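Local coordinates for protein acetone carboxylase alpha subunit (PDB 5M45) that is a subunit of a large metal-containing enzyme assembly and belongs to the hydantoinase B/oxoprolinase family, at residues Val498-Gln503 with Ile577-Asp582; His563-Lys568 with Asp614-Leu619. One frame throughout, in Å; residues are numbered along the deposited sequence.

Along the chain, 498-503 comes first, on a strand at one edge, within this chain, of a five-stranded antiparallel sheet, followed by 563-568, 577-582 and 614-619. Interaction 1 closes a loop from strand 497-504 to the segment that follows helix 567-573; interaction 2 opens inside that loop, where strand 559-563 leads into the same helix, and closes beyond it at strand 617-621, so the two cross rather than nest. Their centres lie about 13 Å apart and they share packing: I577 and P578 rest on L567, L500 meets L617, and D582 meets L619. Together they tie helix 567-573 and the loop after it to the sheet holding strands 497-504 and 617-621.

Interaction 1. Residues Val498-Gln503 with Ile577-Asp582; sequences VYLGRQ and IPLGGD
Q503 reaches along the backbone of G581 with its extended side chain. CB lies 3.9 Å from G581 N, and CG, anti to the backbone N (chi1 -171°), carries the amide onward past the same residue. CD stands 3.8 Å from G581 CA, OE1 accepts a weak hydrogen bond from G581 N at 3.1 Å, and NE2 hydrogen-bonds to T583 OG1, so the amide spans G581 and T583. A firmer link is the backbone bond from G580 N to L500 O, 2.9 Å long with an angle of 163° at the hydrogen. L500 O also receives a CA-H...O contact from L579 CA. Where G501 and G580 pass each other the CA atoms are only 3.7 Å apart, and G501 CA points its hydrogen almost straight at G580 O. On the N-terminal side of G501, the isobutyl group of L500 brings CD1 to 3.7 Å from P578 O, while L579 CD2 packs on L500 CB. Opposite L523 the strand carries an extra residue, L500 and G501 sharing that one partner in a classic beta bulge, and its direction changes there. Strand 497-504 pairs with strand 520-526, helix 488-494 packs against Y499 and R502, and a chain of another protein in the assembly borders the strand, with backbone hydrogen bonds from R502; the loop 577-582, itself without regular structure, runs beside the bulge with P578 resting on L523 and L567.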
loop_
_atom_site.group_PDB
_atom_site.type_symbol
_atom_site.label_atom_id
_atom_site.label_comp_id
_atom_site.label_asym_id
_atom_site.label_seq_id
_atom_site.Cartn_x
_atom_site.Cartn_y
_atom_site.Cartn_z
ATOM N N VAL A 498 -31.582 1.180 1.413
ATOM C CA VAL A 498 -32.813 0.477 1.055
ATOM C C VAL A 498 -33.356 0.903 -0.299
ATOM O O VAL A 498 -33.249 2.054 -0.695
ATOM C CB VAL A 498 -33.938 0.629 2.117
ATOM C CG1 VAL A 498 -33.512 -0.034 3.430
ATOM C CG2 VAL A 498 -34.304 2.076 2.362
ATOM N N TYR A 499 -33.928 -0.072 -1.020
ATOM C CA TYR A 499 -34.562 0.160 -2.310
ATOM C C TYR A 499 -35.910 0.876 -2.216
ATOM O O TYR A 499 -36.813 0.430 -1.516
ATOM C CB TYR A 499 -34.754 -1.158 -3.058
ATOM C CG TYR A 499 -33.496 -1.755 -3.650
ATOM C CD1 TYR A 499 -32.664 -2.565 -2.892
ATOM C CD2 TYR A 499 -33.157 -1.519 -4.977
ATOM C CE1 TYR A 499 -31.503 -3.104 -3.423
ATOM C CE2 TYR A 499 -32.007 -2.022 -5.521
ATOM C CZ TYR A 499 -31.169 -2.836 -4.737
ATOM O OH TYR A 499 -30.029 -3.389 -5.268
ATOM N N LEU A 500 -36.020 1.998 -2.908
ATOM C CA LEU A 500 -37.313 2.644 -3.199
ATOM C C LEU A 500 -37.787 2.477 -4.666
ATOM O O LEU A 500 -38.866 2.933 -5.020
ATOM C CB LEU A 500 -37.216 4.132 -2.873
ATOM C CG LEU A 500 -36.893 4.559 -1.430
ATOM C CD1 LEU A 500 -36.970 6.092 -1.295
ATOM C CD2 LEU A 500 -37.815 3.922 -0.414
ATOM N N GLY A 501 -36.945 1.906 -5.529
ATOM C CA GLY A 501 -37.341 1.586 -6.890
ATOM C C GLY A 501 -36.381 0.622 -7.589
ATOM O O GLY A 501 -35.169 0.604 -7.312
ATOM N N ARG A 502 -36.935 -0.195 -8.485
ATOM C CA ARG A 502 -36.165 -0.917 -9.508
ATOM C C ARG A 502 -37.028 -0.987 -10.752
ATOM O O ARG A 502 -38.113 -1.562 -10.702
ATOM C CB ARG A 502 -35.807 -2.324 -8.987
ATOM C CG ARG A 502 -34.356 -2.707 -9.100
ATOM C CD ARG A 502 -34.114 -4.172 -8.744
ATOM N NE ARG A 502 -32.696 -4.439 -8.510
ATOM C CZ ARG A 502 -32.151 -5.621 -8.293
ATOM N NH1 ARG A 502 -30.827 -5.693 -8.143
ATOM N NH2 ARG A 502 -32.903 -6.722 -8.239
ATOM N N GLN A 503 -36.583 -0.355 -11.847
ATOM C CA GLN A 503 -37.424 -0.111 -13.042
ATOM C C GLN A 503 -36.580 -0.238 -14.319
ATOM O O GLN A 503 -35.420 0.182 -14.352
ATOM C CB GLN A 503 -38.011 1.307 -12.951
ATOM C CG GLN A 503 -39.062 1.678 -13.974
ATOM C CD GLN A 503 -39.651 3.081 -13.803
ATOM O OE1 GLN A 503 -40.361 3.331 -12.852
ATOM N NE2 GLN A 503 -39.356 3.995 -14.724
ATOM N N ILE A 577 -44.017 10.459 -1.771
ATOM C CA ILE A 577 -42.573 10.180 -1.713
ATOM C C ILE A 577 -42.029 9.627 -3.043
ATOM O O ILE A 577 -42.757 8.944 -3.775
ATOM C CB ILE A 577 -42.203 9.300 -0.514
ATOM C CG1 ILE A 577 -42.947 8.000 -0.521
ATOM C CG2 ILE A 577 -42.500 10.034 0.785
ATOM C CD1 ILE A 577 -42.687 7.209 0.759
ATOM N N PRO A 578 -40.771 9.983 -3.386
ATOM C CA PRO A 578 -40.168 9.430 -4.614
ATOM C C PRO A 578 -40.068 7.901 -4.557
ATOM O O PRO A 578 -39.519 7.363 -3.596
ATOM C CB PRO A 578 -38.770 10.040 -4.657
ATOM C CG PRO A 578 -38.831 11.201 -3.731
ATOM C CD PRO A 578 -39.876 10.921 -2.712
ATOM N N LEU A 579 -40.634 7.228 -5.572
ATOM C CA LEU A 579 -40.528 5.778 -5.726
ATOM C C LEU A 579 -40.332 5.428 -7.202
ATOM O O LEU A 579 -40.628 6.254 -8.107
ATOM C CB LEU A 579 -41.773 5.074 -5.193
ATOM C CG LEU A 579 -42.215 5.333 -3.734
ATOM C CD1 LEU A 579 -43.695 4.921 -3.565
ATOM C CD2 LEU A 579 -41.266 4.617 -2.758
ATOM N N GLY A 580 -39.802 4.231 -7.473
ATOM C CA GLY A 580 -39.591 3.788 -8.865
ATOM C C GLY A 580 -38.329 4.335 -9.530
ATOM O O GLY A 580 -37.301 4.495 -8.872
ATOM N N GLY A 581 -38.428 4.613 -10.834
ATOM C CA GLY A 581 -37.341 5.179 -11.625
ATOM C C GLY A 581 -37.601 6.625 -12.043
ATOM O O GLY A 581 -38.698 7.139 -11.917
ATOM N N ASP A 582 -36.547 7.262 -12.531
ATOM C CA ASP A 582 -36.546 8.633 -13.033
ATOM C C ASP A 582 -36.951 8.550 -14.523
ATOM O O ASP A 582 -36.143 8.702 -15.454
ATOM C CB ASP A 582 -35.147 9.229 -12.803
ATOM C CG ASP A 582 -35.065 10.722 -13.036
ATOM O OD1 ASP A 582 -36.026 11.480 -12.656
ATOM O OD2 ASP A 582 -33.995 11.172 -13.588
#

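Interaction 2. Residues His563-Lys568 with Asp614-Leu619; sequences HKTNLK and DYDLYL
H563 and D616 form a His-carboxylate hydrogen bond, ND1 donating to OD2 over 2.9 Å at a nearly straight 172°. The carboxylate oxygen lies in the imidazole plane, yet the ring meets it from well above the carboxylate plane, the two planes being turned 75° apart. NE2 of the same ring is hydrogen-bonded to E610 OE1, and carboxylates at both nitrogens may favour a protonated imidazole. D616 OD2 also accepts from the backbone N of S613 and from a water that in turn accepts from K564 N, so three donors grip this one oxygen. D616 OD1 takes a weaker bond from K564 N. Farther along, T565 OG1 donates to Y615 O at 2.7 Å, approaching from above the carbonyl plane, and accepts from L567 N, which makes an ST turn leading into helix 567-573. With chi1 at 61°, OG1 sits between the backbone N and the carbonyl carbon of T565, where it can serve both partners.

Outward from these bonds the packing turns apolar. L567 CD1 touches L617 CD2 at 3.9 Å, the two leucines crossing at about a right angle, and L567 CB lies against Y615 CD1. The contact thus joins the first turn of the helix to the start of strand 617-621, beside strand 559-563. On the exposed side, K568 lays its CB over one face of the Y615 ring in a CH-pi contact: CB stands 3.8 Å from the centroid of that ring, and K568 CG comes to 3.7 Å from Y615 OH.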
loop_
_atom_site.group_PDB
_atom_site.type_symbol
_atom_site.label_atom_id
_atom_site.label_comp_id
_atom_site.label_asym_id
_atom_site.label_seq_id
_atom_site.Cartn_x
_atom_site.Cartn_y
_atom_site.Cartn_z
ATOM N N HIS A 563 -29.738 15.577 -0.971
ATOM C CA HIS A 563 -29.353 15.737 0.442
ATOM C C HIS A 563 -30.387 16.565 1.202
ATOM O O HIS A 563 -31.137 17.326 0.594
ATOM C CB HIS A 563 -27.989 16.415 0.560
ATOM C CG HIS A 563 -26.881 15.661 -0.107
ATOM N ND1 HIS A 563 -26.443 14.441 0.351
ATOM C CD2 HIS A 563 -26.121 15.947 -1.192
ATOM C CE1 HIS A 563 -25.473 13.993 -0.424
ATOM N NE2 HIS A 563 -25.230 14.905 -1.352
ATOM N N LYS A 564 -30.418 16.419 2.527
ATOM C CA LYS A 564 -31.350 17.140 3.403
ATOM C C LYS A 564 -32.778 17.091 2.873
ATOM O O LYS A 564 -33.446 18.118 2.734
ATOM C CB LYS A 564 -30.913 18.593 3.544
ATOM C CG LYS A 564 -29.502 18.783 4.058
ATOM C CD LYS A 564 -28.993 20.161 3.614
ATOM C CE LYS A 564 -28.003 20.789 4.597
ATOM N NZ LYS A 564 -27.094 19.819 5.290
ATOM N N THR A 565 -33.210 15.869 2.572
ATOM C CA THR A 565 -34.478 15.615 1.872
ATOM C C THR A 565 -35.734 15.899 2.695
ATOM O O THR A 565 -36.813 16.107 2.111
ATOM C CB THR A 565 -34.562 14.133 1.433
ATOM O OG1 THR A 565 -34.509 13.292 2.587
ATOM C CG2 THR A 565 -33.418 13.784 0.471
ATOM N N ASN A 566 -35.603 15.849 4.026
ATOM C CA ASN A 566 -36.742 15.894 4.961
ATOM C C ASN A 566 -37.663 14.659 4.829
ATOM O O ASN A 566 -38.830 14.704 5.242
ATOM C CB ASN A 566 -37.526 17.207 4.796
ATOM C CG ASN A 566 -38.406 17.539 6.011
ATOM O OD1 ASN A 566 -38.044 17.298 7.156
ATOM N ND2 ASN A 566 -39.590 18.094 5.736
ATOM N N LEU A 567 -37.153 13.549 4.290
ATOM C CA LEU A 567 -38.015 12.377 4.041
ATOM C C LEU A 567 -38.569 11.736 5.317
ATOM O O LEU A 567 -39.634 11.165 5.271
ATOM C CB LEU A 567 -37.337 11.326 3.146
ATOM C CG LEU A 567 -37.511 11.600 1.637
ATOM C CD1 LEU A 567 -36.504 10.774 0.819
ATOM C CD2 LEU A 567 -38.960 11.319 1.193
ATOM N N LYS A 568 -37.857 11.819 6.446
ATOM C CA LYS A 568 -38.413 11.262 7.699
ATOM C C LYS A 568 -39.818 11.858 7.995
ATOM O O LYS A 568 -40.764 11.135 8.257
ATOM C CB LYS A 568 -37.477 11.481 8.877
ATOM C CG LYS A 568 -37.965 10.800 10.131
ATOM C CD LYS A 568 -37.012 10.948 11.301
ATOM C CE LYS A 568 -37.742 10.494 12.542
ATOM N NZ LYS A 568 -36.906 9.613 13.391
ATOM N N ASP A 614 -28.522 9.346 6.498
ATOM C CA ASP A 614 -29.797 8.640 6.440
ATOM C C ASP A 614 -30.901 9.566 5.899
ATOM O O ASP A 614 -30.963 10.760 6.254
ATOM C CB ASP A 614 -30.216 8.075 7.800
ATOM C CG ASP A 614 -29.558 6.731 8.146
ATOM O OD1 ASP A 614 -28.551 6.319 7.494
ATOM O OD2 ASP A 614 -30.049 6.084 9.140
ATOM N N TYR A 615 -31.729 8.983 5.020
ATOM C CA TYR A 615 -32.840 9.612 4.287
ATOM C C TYR A 615 -32.431 10.396 3.003
ATOM O O TYR A 615 -33.302 10.863 2.274
ATOM C CB TYR A 615 -33.771 10.448 5.203
ATOM C CG TYR A 615 -34.454 9.638 6.290
ATOM C CD1 TYR A 615 -35.632 8.970 6.044
ATOM C CD2 TYR A 615 -33.958 9.622 7.604
ATOM C CE1 TYR A 615 -36.306 8.279 7.036
ATOM C CE2 TYR A 615 -34.603 8.931 8.630
ATOM C CZ TYR A 615 -35.788 8.255 8.330
ATOM O OH TYR A 615 -36.480 7.550 9.290
ATOM N N ASP A 616 -31.138 10.502 2.719
ATOM C CA ASP A 616 -30.642 11.009 1.423
ATOM C C ASP A 616 -30.878 9.975 0.300
ATOM O O ASP A 616 -31.036 8.754 0.573
ATOM C CB ASP A 616 -29.150 11.389 1.488
ATOM C CG ASP A 616 -28.857 12.639 2.332
ATOM O OD1 ASP A 616 -29.782 13.323 2.832
ATOM O OD2 ASP A 616 -27.635 12.959 2.482
ATOM N N LEU A 617 -30.915 10.469 -0.953
ATOM C CA LEU A 617 -31.221 9.639 -2.128
ATOM C C LEU A 617 -30.072 9.589 -3.119
ATOM O O LEU A 617 -29.357 10.567 -3.285
ATOM C CB LEU A 617 -32.453 10.174 -2.852
ATOM C CG LEU A 617 -33.790 10.168 -2.107
ATOM C CD1 LEU A 617 -34.863 10.814 -2.975
ATOM C CD2 LEU A 617 -34.210 8.770 -1.677
ATOM N N TYR A 618 -29.934 8.443 -3.781
ATOM C CA TYR A 618 -28.914 8.191 -4.826
ATOM C C TYR A 618 -29.578 7.363 -5.933
ATOM O O TYR A 618 -30.177 6.311 -5.637
ATOM C CB TYR A 618 -27.734 7.417 -4.186
ATOM C CG TYR A 618 -26.515 7.077 -5.060
ATOM C CD1 TYR A 618 -26.590 6.150 -6.116
ATOM C CD2 TYR A 618 -25.248 7.635 -4.777
ATOM C CE1 TYR A 618 -25.481 5.828 -6.884
ATOM C CE2 TYR A 618 -24.138 7.316 -5.549
ATOM C CZ TYR A 618 -24.253 6.402 -6.595
ATOM O OH TYR A 618 -23.143 6.049 -7.369
ATOM N N LEU A 619 -29.488 7.841 -7.195
ATOM C CA LEU A 619 -29.995 7.077 -8.371
ATOM C C LEU A 619 -28.878 6.254 -9.013
ATOM O O LEU A 619 -27.913 6.829 -9.487
ATOM C CB LEU A 619 -30.626 8.017 -9.416
ATOM C CG LEU A 619 -31.164 7.355 -10.693
ATOM C CD1 LEU A 619 -32.372 6.501 -10.371
ATOM C CD2 LEU A 619 -31.540 8.383 -11.767
HETATM O O HOH W 1 -27.759 15.382 4.164
#